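Local coordinates for L-ribulose 3-epimerase (Mesorhizobium loti, PDB 3VYL), which catalyses the epimerization of ketoses at C3, acting most efficiently on L-ribulose, and binds a manganese ion within a TIM barrel, at residues A[193-198]-A[223-228]. Numbering follows the deposited sequence.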
loop_
_atom_site.group_PDB
_atom_site.type_symbol
_atom_site.label_atom_id
_atom_site.label_comp_id
_atom_site.label_asym_id
_atom_site.label_seq_id
_atom_site.Cartn_x
_atom_site.Cartn_y
_atom_site.Cartn_z
ATOM N N LEU A 193 7.166 7.881 -8.240
ATOM C CA LEU A 193 7.084 9.123 -8.991
ATOM C C LEU A 193 8.459 9.701 -9.244
ATOM O O LEU A 193 8.752 10.128 -10.359
ATOM C CB LEU A 193 6.196 10.139 -8.287
ATOM C CG LEU A 193 4.781 10.256 -8.846
ATOM C CD1 LEU A 193 4.290 8.953 -9.449
ATOM C CD2 LEU A 193 3.814 10.775 -7.790
ATOM N N ALA A 194 9.303 9.686 -8.215
ATOM C CA ALA A 194 10.648 10.234 -8.310
ATOM C C ALA A 194 11.523 9.428 -9.278
ATOM O O ALA A 194 12.278 10.013 -10.074
ATOM C CB ALA A 194 11.281 10.322 -6.936
ATOM N N ILE A 195 11.413 8.103 -9.223
ATOM C CA ILE A 195 12.069 7.264 -10.219
ATOM C C ILE A 195 11.614 7.644 -11.647
ATOM O O ILE A 195 12.451 7.865 -12.531
ATOM C CB ILE A 195 11.848 5.756 -9.957
ATOM C CG1 ILE A 195 12.653 5.306 -8.732
ATOM C CG2 ILE A 195 12.254 4.930 -11.183
ATOM C CD1 ILE A 195 12.151 4.037 -8.066
ATOM N N ARG A 196 10.298 7.744 -11.856
ATOM C CA ARG A 196 9.738 8.090 -13.174
ATOM C C ARG A 196 10.235 9.442 -13.658
ATOM O O ARG A 196 10.513 9.631 -14.849
ATOM C CB ARG A 196 8.212 8.102 -13.137
ATOM C CG ARG A 196 7.596 6.725 -13.112
ATOM C CD ARG A 196 6.094 6.830 -12.963
ATOM N NE ARG A 196 5.468 5.513 -12.977
ATOM C CZ ARG A 196 5.046 4.890 -14.074
ATOM N NH1 ARG A 196 5.184 5.462 -15.253
ATOM N NH2 ARG A 196 4.496 3.688 -13.980
ATOM N N HIS A 197 10.349 10.374 -12.722
ATOM C CA HIS A 197 10.802 11.715 -13.026
ATOM C C HIS A 197 12.244 11.751 -13.452
ATOM O O HIS A 197 12.654 12.660 -14.159
ATOM C CB HIS A 197 10.577 12.595 -11.809
ATOM C CG HIS A 197 10.829 14.055 -12.055
ATOM N ND1 HIS A 197 10.097 14.778 -12.924
ATOM C CD2 HIS A 197 11.760 14.930 -11.494
ATOM C CE1 HIS A 197 10.542 16.053 -12.933
ATOM N NE2 HIS A 197 11.564 16.143 -12.059
ATOM N N ALA A 198 13.022 10.749 -13.034
ATOM C CA ALA A 198 14.477 10.707 -13.252
ATOM C C ALA A 198 14.913 9.834 -14.440
ATOM O O ALA A 198 16.110 9.609 -14.639
ATOM C CB ALA A 198 15.172 10.246 -11.979
ATOM N N ALA A 223 7.278 -3.084 -4.361
ATOM C CA ALA A 223 6.573 -3.391 -5.602
ATOM C C ALA A 223 6.430 -2.114 -6.403
ATOM O O ALA A 223 6.700 -2.106 -7.602
ATOM C CB ALA A 223 5.227 -4.042 -5.342
ATOM N N ALA A 224 6.072 -1.019 -5.738
ATOM C CA ALA A 224 5.952 0.265 -6.423
ATOM C C ALA A 224 7.280 0.693 -7.048
ATOM O O ALA A 224 7.297 1.349 -8.085
ATOM C CB ALA A 224 5.439 1.329 -5.475
ATOM N N ILE A 225 8.385 0.305 -6.412
ATOM C CA ILE A 225 9.729 0.671 -6.859
ATOM C C ILE A 225 10.164 -0.183 -8.051
ATOM O O ILE A 225 10.722 0.328 -9.023
ATOM C CB ILE A 225 10.750 0.573 -5.698
ATOM C CG1 ILE A 225 10.463 1.663 -4.657
ATOM C CG2 ILE A 225 12.178 0.703 -6.201
ATOM C CD1 ILE A 225 11.316 1.590 -3.405
ATOM N N PHE A 226 9.908 -1.481 -7.977
ATOM C CA PHE A 226 10.223 -2.368 -9.094
ATOM C C PHE A 226 9.358 -2.042 -10.318
ATOM O O PHE A 226 9.849 -2.089 -11.457
ATOM C CB PHE A 226 10.103 -3.838 -8.681
ATOM C CG PHE A 226 11.034 -4.233 -7.553
ATOM C CD1 PHE A 226 12.342 -3.751 -7.498
ATOM C CD2 PHE A 226 10.612 -5.111 -6.564
ATOM C CE1 PHE A 226 13.197 -4.130 -6.466
ATOM C CE2 PHE A 226 11.458 -5.499 -5.537
ATOM C CZ PHE A 226 12.753 -5.009 -5.484
ATOM N N ASP A 227 8.091 -1.685 -10.066
ATOM C CA ASP A 227 7.166 -1.199 -11.100
ATOM C C ASP A 227 7.652 0.079 -11.778
ATOM O O ASP A 227 7.533 0.210 -12.995
ATOM C CB ASP A 227 5.774 -0.926 -10.517
ATOM C CG ASP A 227 4.975 -2.179 -10.274
ATOM O OD1 ASP A 227 3.867 -2.042 -9.738
ATOM O OD2 ASP A 227 5.421 -3.297 -10.598
ATOM N N ALA A 228 8.176 1.025 -11.000
ATOM C CA ALA A 228 8.696 2.278 -11.569
ATOM C C ALA A 228 9.949 2.049 -12.435
ATOM O O ALA A 228 9.994 2.511 -13.575
ATOM C CB ALA A 228 8.963 3.304 -10.482
#
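I195, in the last turn of helix 191-197, meets I225 and A228 on helix 222-231. The helical hydrogen bond from H197 N to L193 O (2.9 Å) belongs to the final turn of 193-198, and A198 is the first residue to leave helical backbone angles. Residues 223-228 are helical throughout, with A228 N bonded to A224 O at 3.1 Å; I225 and A228, three residues apart, lie on the same side of the helix. The CB atoms of I195 and A228 point toward each other's helix. The branch methyl CG2 of I195, anti to the backbone N, lies 3.7 Å from A228 CB. The other branch, with chi2 at 158°, extends CD1 to 3.8 Å from CG2 of I225, and the two isoleucine side chains cross at about a right angle. In the eight-stranded TIM barrel, these helices precede and follow strand 202-207, so the contact joins neighbouring helices of the outer layer. It is buried and purely apolar; I232 and L229 also pack on I195. The I225 side chain lies about 13 Å from the bound manganese ion. On helix 222-231, F226 turns away to pack on helix 266-292, and D227 OD1 forms a salt bridge with K287 NZ.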